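Local coordinates for protein aminotransferase class I and II (Streptococcus suis 89/1591, PDB 3OP7) that probably transfers amino groups between amino acids and keto acids, using pyridoxal 5'-phosphate bound covalently as an aldimine to an active-site lysine, at residues A[110-115]-A[131-136]; A[139-144]-A[169-174]; A[158-163]-A[190-195]. All coordinates share one frame; numbering follows the deposited sequence.

Contact 1: residues A[110-115]-A[131-136]; sequences SLYPTY and LWQIEE. With SO4 (sulfate ion), chain E.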
# COMPACT_ATOMS: atom_id res chain seq x y z
N SER A 110 21.32 -9.11 0.03
CA SER A 110 20.29 -9.26 -0.99
C SER A 110 20.85 -9.84 -2.23
O SER A 110 21.93 -9.43 -2.68
CB SER A 110 19.68 -7.91 -1.34
OG SER A 110 18.70 -8.07 -2.37
N LEU A 111 20.13 -10.83 -2.76
CA LEU A 111 20.32 -11.29 -4.13
C LEU A 111 20.41 -10.06 -5.04
O LEU A 111 19.74 -9.05 -4.80
CB LEU A 111 19.15 -12.19 -4.54
CG LEU A 111 19.25 -12.99 -5.83
CD1 LEU A 111 20.38 -13.98 -5.76
CD2 LEU A 111 17.85 -13.64 -6.14
N TYR A 112 21.23 -10.14 -6.10
CA TYR A 112 21.47 -8.96 -6.92
C TYR A 112 21.98 -9.33 -8.29
O TYR A 112 22.89 -10.19 -8.42
CB TYR A 112 22.47 -8.00 -6.25
CG TYR A 112 22.52 -6.67 -6.95
CD1 TYR A 112 21.57 -5.70 -6.67
CD2 TYR A 112 23.48 -6.39 -7.92
CE1 TYR A 112 21.55 -4.48 -7.30
CE2 TYR A 112 23.49 -5.14 -8.56
CZ TYR A 112 22.51 -4.21 -8.25
OH TYR A 112 22.46 -2.95 -8.86
N PRO A 113 21.39 -8.73 -9.34
CA PRO A 113 20.18 -7.96 -9.39
C PRO A 113 18.99 -8.79 -9.01
O PRO A 113 19.01 -10.00 -9.10
CB PRO A 113 20.00 -7.62 -10.90
CG PRO A 113 21.05 -8.10 -11.55
CD PRO A 113 22.04 -8.78 -10.66
N THR A 114 17.97 -8.12 -8.52
CA THR A 114 16.74 -8.77 -8.18
C THR A 114 15.67 -7.68 -8.15
O THR A 114 15.93 -6.55 -8.52
CB THR A 114 16.82 -9.44 -6.77
OG1 THR A 114 15.65 -10.22 -6.58
CG2 THR A 114 16.94 -8.41 -5.60
N TYR A 115 14.48 -8.00 -7.67
CA TYR A 115 13.43 -6.97 -7.53
C TYR A 115 13.86 -5.82 -6.60
O TYR A 115 14.33 -6.06 -5.48
CB TYR A 115 12.15 -7.63 -7.03
CG TYR A 115 10.91 -6.81 -7.36
CD1 TYR A 115 10.53 -6.62 -8.66
CD2 TYR A 115 10.13 -6.25 -6.37
CE1 TYR A 115 9.42 -5.89 -8.99
CE2 TYR A 115 9.02 -5.56 -6.68
CZ TYR A 115 8.66 -5.35 -8.00
OH TYR A 115 7.52 -4.60 -8.36
N LEU A 131 25.55 -7.14 -1.48
CA LEU A 131 24.93 -7.69 -2.67
C LEU A 131 25.49 -9.05 -3.00
O LEU A 131 26.71 -9.25 -3.15
CB LEU A 131 25.11 -6.72 -3.83
CG LEU A 131 24.52 -5.31 -3.58
CD1 LEU A 131 24.81 -4.44 -4.83
CD2 LEU A 131 23.06 -5.28 -3.23
N TRP A 132 24.59 -10.00 -3.12
CA TRP A 132 24.96 -11.38 -3.40
C TRP A 132 24.68 -11.60 -4.89
O TRP A 132 23.53 -11.78 -5.30
CB TRP A 132 24.10 -12.27 -2.51
CG TRP A 132 24.46 -13.74 -2.57
CD1 TRP A 132 25.68 -14.30 -2.87
CD2 TRP A 132 23.58 -14.84 -2.28
NE1 TRP A 132 25.60 -15.66 -2.78
CE2 TRP A 132 24.32 -16.02 -2.45
CE3 TRP A 132 22.24 -14.95 -1.92
CZ2 TRP A 132 23.76 -17.30 -2.23
CZ3 TRP A 132 21.69 -16.21 -1.71
CH2 TRP A 132 22.42 -17.35 -1.86
N GLN A 133 25.77 -11.64 -5.66
CA GLN A 133 25.72 -11.46 -7.12
C GLN A 133 25.36 -12.75 -7.88
O GLN A 133 26.01 -13.77 -7.72
CB GLN A 133 27.07 -10.95 -7.68
CG GLN A 133 27.50 -9.55 -7.14
CD GLN A 133 26.79 -8.39 -7.78
OE1 GLN A 133 26.09 -8.54 -8.80
NE2 GLN A 133 26.92 -7.20 -7.17
N ILE A 134 24.33 -12.67 -8.73
CA ILE A 134 23.95 -13.77 -9.57
C ILE A 134 25.04 -13.93 -10.63
O ILE A 134 25.70 -12.93 -11.01
CB ILE A 134 22.55 -13.62 -10.20
CG1 ILE A 134 22.50 -12.44 -11.17
CG2 ILE A 134 21.44 -13.49 -9.07
CD1 ILE A 134 21.07 -12.13 -11.70
N GLU A 135 25.24 -15.17 -11.07
CA GLU A 135 26.27 -15.53 -12.00
C GLU A 135 25.73 -16.26 -13.24
O GLU A 135 25.27 -17.41 -13.19
CB GLU A 135 27.37 -16.36 -11.31
CG GLU A 135 28.27 -15.46 -10.43
CD GLU A 135 29.13 -16.22 -9.42
OE1 GLU A 135 29.30 -17.44 -9.57
OE2 GLU A 135 29.59 -15.57 -8.44
N GLU A 136 25.84 -15.56 -14.36
CA GLU A 136 25.27 -16.05 -15.59
C GLU A 136 25.93 -17.38 -15.91
O GLU A 136 25.27 -18.26 -16.44
CB GLU A 136 25.50 -15.07 -16.73
CG GLU A 136 24.84 -15.53 -18.04
CD GLU A 136 25.49 -14.91 -19.23
OE1 GLU A 136 26.71 -15.10 -19.34
OE2 GLU A 136 24.80 -14.23 -20.02
S SO4 E . 28.78 -13.60 -14.48
O1 SO4 E . 27.34 -13.22 -14.50
O2 SO4 E . 29.41 -13.20 -13.22
O3 SO4 E . 29.01 -15.05 -14.66
O4 SO4 E . 29.44 -12.89 -15.59
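Ser-110, Leu-111 and Tyr-112 pair in parallel with Leu-131, Trp-132 and Gln-133, the short strand axes 4.4 Å apart and 35° from alignment. Trp-132 N bonds almost straight to Ser-110 O (2.8 Å) and Ile-134 N to Tyr-112 O (2.9 Å), while the bond from Tyr-112 N to Trp-132 O is weak because its N-H points well off the acceptor. The Tyr-112 ring stands on the face shared with Leu-131 and Gln-133. Leu-131 CD1 sits over the ring centre, 3.7 Å from the centroid and close to the normal, a CH-pi contact. Gln-133 OE1 lies in the ring plane at its edge, 3.5 Å from Tyr-112 CD2, with the amide turned 82° from the ring. The bend of the glutamine chain at chi2 (-78°) curls the amide back beside the tyrosine; its OE1 accepts from Arg-342, and Tyr-112 OH hydrogen-bonds Glu-341. Ile-134 spans the end of the pairing: its side chain crosses that of Leu-111 at about a right angle, CG2 3.5 Å from Leu-111 CD1, and its CD1 packs 3.6 Å from CD of Pro-113, which follows a cis peptide bond. The backbone N atoms of Glu-136 and Glu-137 bond a sulfate, probably from the crystallisation liquor. Helix 117-124 links the two strands as a beta-alpha-beta unit and touches Ser-110, helix 173-184 packs on Trp-132, and strand 157-161 flanks 107-112.

Contact 2: residues A[139-144]-A[169-174]; sequences GWLPDL and AVMDRT. With EDO (1,2-ethanediol), chain F; EDO (1,2-ethanediol), chain K.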
# COMPACT_ATOMS: atom_id res chain seq x y z
N GLY A 139 23.99 -20.49 -14.30
CA GLY A 139 22.53 -20.55 -14.42
C GLY A 139 21.81 -19.40 -13.72
O GLY A 139 20.64 -19.52 -13.30
N TRP A 140 22.50 -18.26 -13.67
CA TRP A 140 22.02 -17.04 -13.01
C TRP A 140 21.81 -17.21 -11.50
O TRP A 140 21.11 -16.44 -10.89
CB TRP A 140 20.73 -16.46 -13.62
CG TRP A 140 20.90 -15.77 -14.98
CD1 TRP A 140 20.30 -16.11 -16.15
CD2 TRP A 140 21.69 -14.61 -15.26
NE1 TRP A 140 20.66 -15.24 -17.16
CE2 TRP A 140 21.52 -14.31 -16.64
CE3 TRP A 140 22.51 -13.79 -14.50
CZ2 TRP A 140 22.15 -13.22 -17.26
CZ3 TRP A 140 23.13 -12.70 -15.10
CH2 TRP A 140 22.98 -12.45 -16.49
N LEU A 141 22.37 -18.26 -10.91
CA LEU A 141 22.33 -18.38 -9.48
C LEU A 141 23.56 -17.72 -8.86
O LEU A 141 24.66 -17.72 -9.45
CB LEU A 141 22.24 -19.83 -9.05
CG LEU A 141 21.03 -20.63 -9.50
CD1 LEU A 141 21.29 -22.10 -9.20
CD2 LEU A 141 19.74 -20.04 -8.91
N PRO A 142 23.41 -17.22 -7.64
CA PRO A 142 24.58 -16.66 -6.94
C PRO A 142 25.35 -17.78 -6.29
O PRO A 142 24.89 -18.93 -6.32
CB PRO A 142 23.95 -15.78 -5.88
CG PRO A 142 22.75 -16.57 -5.49
CD PRO A 142 22.21 -17.16 -6.77
N ASP A 143 26.54 -17.49 -5.78
CA ASP A 143 27.45 -18.54 -5.32
C ASP A 143 27.31 -18.65 -3.79
O ASP A 143 27.60 -17.72 -3.06
CB ASP A 143 28.88 -18.17 -5.75
CG ASP A 143 29.94 -19.20 -5.37
OD1 ASP A 143 29.66 -20.25 -4.72
OD2 ASP A 143 31.10 -18.92 -5.73
N LEU A 144 26.88 -19.81 -3.33
CA LEU A 144 26.79 -20.08 -1.90
C LEU A 144 28.12 -19.92 -1.17
O LEU A 144 28.12 -19.46 -0.03
CB LEU A 144 26.21 -21.46 -1.67
CG LEU A 144 24.73 -21.64 -2.02
CD1 LEU A 144 24.40 -23.13 -2.18
CD2 LEU A 144 23.83 -20.94 -0.94
N ALA A 169 15.29 -17.51 -13.23
CA ALA A 169 16.01 -18.69 -12.72
C ALA A 169 15.55 -19.02 -11.29
O ALA A 169 15.17 -18.12 -10.55
CB ALA A 169 17.54 -18.42 -12.69
N VAL A 170 15.59 -20.29 -10.91
CA VAL A 170 15.04 -20.71 -9.64
C VAL A 170 16.08 -21.52 -8.83
O VAL A 170 16.90 -22.23 -9.38
CB VAL A 170 13.70 -21.48 -9.92
CG1 VAL A 170 14.00 -22.94 -10.33
CG2 VAL A 170 12.72 -21.39 -8.81
N MSE A 171 16.07 -21.31 -7.52
CA MSE A 171 16.79 -22.18 -6.58
C MSE A 171 15.92 -23.34 -6.19
O MSE A 171 14.87 -23.16 -5.59
CB MSE A 171 17.15 -21.43 -5.31
CG MSE A 171 18.03 -20.22 -5.51
SE MSE A 171 18.01 -19.00 -3.97
CE MSE A 171 19.41 -17.82 -4.57
N ASP A 172 16.39 -24.53 -6.44
CA ASP A 172 15.62 -25.71 -6.06
C ASP A 172 15.82 -26.07 -4.58
O ASP A 172 16.55 -25.39 -3.83
CB ASP A 172 15.89 -26.87 -7.02
CG ASP A 172 17.30 -27.42 -6.93
OD1 ASP A 172 18.09 -27.08 -6.03
OD2 ASP A 172 17.62 -28.24 -7.79
N ARG A 173 15.18 -27.14 -4.16
CA ARG A 173 15.26 -27.59 -2.77
C ARG A 173 16.70 -27.82 -2.31
O ARG A 173 17.04 -27.40 -1.24
CB ARG A 173 14.49 -28.90 -2.58
CG ARG A 173 14.62 -29.51 -1.17
CD ARG A 173 13.78 -30.78 -1.03
NE ARG A 173 12.34 -30.49 -1.02
CZ ARG A 173 11.63 -30.13 0.04
NH1 ARG A 173 12.18 -29.95 1.23
NH2 ARG A 173 10.34 -29.94 -0.09
N THR A 174 17.50 -28.53 -3.09
CA THR A 174 18.88 -28.84 -2.68
C THR A 174 19.67 -27.53 -2.40
O THR A 174 20.38 -27.41 -1.40
CB THR A 174 19.59 -29.65 -3.74
OG1 THR A 174 18.86 -30.87 -3.95
CG2 THR A 174 21.04 -30.02 -3.32
C1 EDO F . 17.31 -23.04 -12.70
O1 EDO F . 16.49 -21.94 -13.16
C2 EDO F . 18.73 -22.58 -12.36
O2 EDO F . 19.36 -21.94 -13.49
C1 EDO K . 6.56 -29.15 0.54
O1 EDO K . 7.49 -29.45 1.60
C2 EDO K . 7.32 -28.73 -0.71
O2 EDO K . 6.63 -27.76 -1.52
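Pro-142 and Leu-141 meet Met-171, present as selenomethionine, in the apolar part of this contact. The selenomethionine chain is extended beyond CG (chi2 163°, chi3 172°), which carries its terminal methyl out to the proline ring: CE lies 3.6 Å from Pro-142 CD and nearly as close to CG. Leu-141 runs past the same chain in the opposite direction, its CD2 branch 3.8 Å from Met-171 CG. Leu-141 CD2 also lies 3.6 Å from Val-170 O, a backbone carbonyl oxygen. At the other end of the patch the small Ala-169 points its methyl at the 139-144 segment, where CB rests 3.9 Å from Trp-140 CB and 3.3 Å from Gly-139 O. Gly-139 and Trp-140 both have positive phi, two residues of left-handed backbone conformation just before the weakly bonded strand 141-142. This strand is the antiparallel edge, within the chain, of the large mixed sheet of a type I pyridoxal-phosphate enzyme, and it packs here against the loop entering helix 173-184. An ethanediol, probably from the crystallisation liquor, bridges the segments, donating from O2 to Gly-139 O (2.7 Å) and accepting from Val-170 N at O1 (2.9 Å). Pro-142 O also receives the hydroxyl of Tyr-175, in the first turn of that helix. Both segments run into helices through an aspartate N-cap. Asp-143 is the N-cap of helix 144-150, with OD1 taking the backbone N of Glu-145, and Asp-172 is the N-cap of helix 173-184, with OD1 taking that of Tyr-175.

Contact 3: residues A[158-163]-A[190-195]; sequences ICINNA and ILSDEV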
# COMPACT_ATOMS: atom_id res chain seq x y z
N ILE A 158 18.58 -12.23 4.86
CA ILE A 158 18.99 -12.47 3.51
C ILE A 158 17.72 -12.40 2.66
O ILE A 158 16.70 -13.04 3.00
CB ILE A 158 19.62 -13.87 3.35
CG1 ILE A 158 20.89 -13.98 4.20
CG2 ILE A 158 19.99 -14.17 1.86
CD1 ILE A 158 21.34 -15.43 4.44
N CYS A 159 17.78 -11.60 1.60
CA CYS A 159 16.65 -11.44 0.68
C CYS A 159 16.91 -12.14 -0.63
O CYS A 159 17.96 -11.94 -1.27
CB CYS A 159 16.37 -9.95 0.44
SG CYS A 159 16.05 -8.97 1.87
N ILE A 160 15.96 -12.99 -1.03
CA ILE A 160 15.97 -13.64 -2.32
C ILE A 160 14.63 -13.47 -3.03
O ILE A 160 13.63 -13.11 -2.42
CB ILE A 160 16.28 -15.14 -2.17
CG1 ILE A 160 15.16 -15.90 -1.43
CG2 ILE A 160 17.67 -15.37 -1.51
CD1 ILE A 160 15.41 -17.47 -1.46
N ASN A 161 14.62 -13.76 -4.33
CA ASN A 161 13.44 -13.66 -5.17
C ASN A 161 13.51 -14.98 -5.96
O ASN A 161 14.45 -15.24 -6.71
CB ASN A 161 13.60 -12.39 -6.01
CG ASN A 161 12.43 -12.06 -6.93
OD1 ASN A 161 12.62 -11.28 -7.89
ND2 ASN A 161 11.22 -12.56 -6.63
N ASN A 162 12.52 -15.83 -5.75
CA ASN A 162 12.57 -17.21 -6.24
C ASN A 162 11.20 -17.58 -6.84
O ASN A 162 10.24 -17.81 -6.10
CB ASN A 162 12.91 -18.17 -5.10
CG ASN A 162 13.60 -19.45 -5.60
OD1 ASN A 162 14.36 -19.44 -6.61
ND2 ASN A 162 13.30 -20.57 -4.94
N ALA A 163 11.08 -17.68 -8.18
CA ALA A 163 12.14 -17.37 -9.16
C ALA A 163 12.52 -15.92 -9.24
O ALA A 163 11.75 -15.07 -8.81
CB ALA A 163 11.69 -17.85 -10.55
N ILE A 190 15.26 -15.31 6.27
CA ILE A 190 15.34 -15.29 4.81
C ILE A 190 13.98 -14.85 4.27
O ILE A 190 12.98 -15.55 4.44
CB ILE A 190 15.73 -16.65 4.19
CG1 ILE A 190 17.13 -17.11 4.64
CG2 ILE A 190 15.68 -16.52 2.64
CD1 ILE A 190 17.51 -18.53 4.24
N LEU A 191 13.95 -13.67 3.66
CA LEU A 191 12.76 -13.14 3.01
C LEU A 191 12.86 -13.66 1.58
O LEU A 191 13.90 -13.46 0.90
CB LEU A 191 12.81 -11.63 2.95
CG LEU A 191 11.76 -10.93 2.05
CD1 LEU A 191 10.29 -11.42 2.38
CD2 LEU A 191 11.85 -9.38 2.14
N SER A 192 11.85 -14.38 1.14
CA SER A 192 11.80 -14.89 -0.23
C SER A 192 10.53 -14.41 -0.96
O SER A 192 9.41 -14.77 -0.58
CB SER A 192 11.87 -16.41 -0.20
OG SER A 192 11.90 -16.95 -1.52
N ASP A 193 10.71 -13.53 -1.93
CA ASP A 193 9.63 -13.07 -2.77
C ASP A 193 9.41 -14.15 -3.86
O ASP A 193 10.27 -14.40 -4.73
CB ASP A 193 10.00 -11.70 -3.35
CG ASP A 193 9.02 -11.19 -4.41
OD1 ASP A 193 8.32 -11.98 -5.07
OD2 ASP A 193 9.07 -9.99 -4.68
N GLU A 194 8.28 -14.82 -3.71
CA GLU A 194 7.93 -15.98 -4.47
C GLU A 194 6.79 -15.77 -5.43
O GLU A 194 6.08 -16.71 -5.77
CB GLU A 194 7.69 -17.17 -3.51
CG GLU A 194 8.96 -17.49 -2.75
CD GLU A 194 8.88 -18.50 -1.61
OE1 GLU A 194 7.77 -18.80 -1.13
OE2 GLU A 194 9.97 -19.02 -1.23
N VAL A 195 6.61 -14.55 -5.92
CA VAL A 195 5.53 -14.31 -6.90
C VAL A 195 5.62 -15.20 -8.15
O VAL A 195 4.57 -15.52 -8.73
CB VAL A 195 5.39 -12.81 -7.33
CG1 VAL A 195 4.97 -11.93 -6.11
CG2 VAL A 195 6.65 -12.25 -8.00
O HOH W 1 11.24 -20.72 -2.92
O HOH W 2 9.41 -14.82 -7.37
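Asn-161 and Asp-193 both swing CG away from their own backbone N (chi1 -177° and 172°), which lays the amide alongside the carboxylate, both heading off the same face of the sheet, with 50° between their planes. Asn-161 ND2 then donates to the backbone Asp-193 O at 2.8 Å; the acceptor lies in the amide plane, but the donor stands above the carbonyl plane. Asn-162 N reaches the same oxygen from the opposite face at 2.9 Å, and a water donates a third bond to it. Behind this grip the strands run nearly parallel, with Ile-160 N to Leu-191 O (2.9 Å) the straightest of the backbone bonds. Ile-160, which also packs on Leu-179 of helix 173-184, sets CG1 3.4 Å from Ser-192 OG. That hydroxyl donates to Glu-194 OE2 (2.8 Å), which a water connects to Asn-162 ND2; Asn-162 OD1 accepts from Met-171 N, and Glu-194 OE1 is held by Ser-206. Asp-193 OD1 takes Val-195 N (3.2 Å), closing an Asx turn that helps fix the carboxylate's rotation. Its other oxygen, OD2, accepts from Asn-94 and bonds to the pyridine N1 of the cofactor-modified lysine at position 222. An aspartate at the carboxyl end of a parallel strand, bonded to the pyridine nitrogen, is the hallmark of the cofactor site in fold-type I aminotransferases.

From the N terminus, contact 1 comes first: strand 107-112 leads through helix 117-124 to strand 128-135, and the pairing closes that crossover before the other contacts begin. The chain then doubles back as edge strand 141-142, where contact 2 opens. Before it closes at 169-174, strand 157-161 has opened contact 3, which closes only after helix 173-184, at 190-195; contacts 2 and 3 therefore cross. Strand 157-161 lies between 107-112 and 189-193, and Leu-111 N to Cys-159 O joins contact 1 to contact 3. Asn-162 OD1 receives Met-171 N, tying the sheet centre to the helix entrance that contact 2 fastens to the sheet edge.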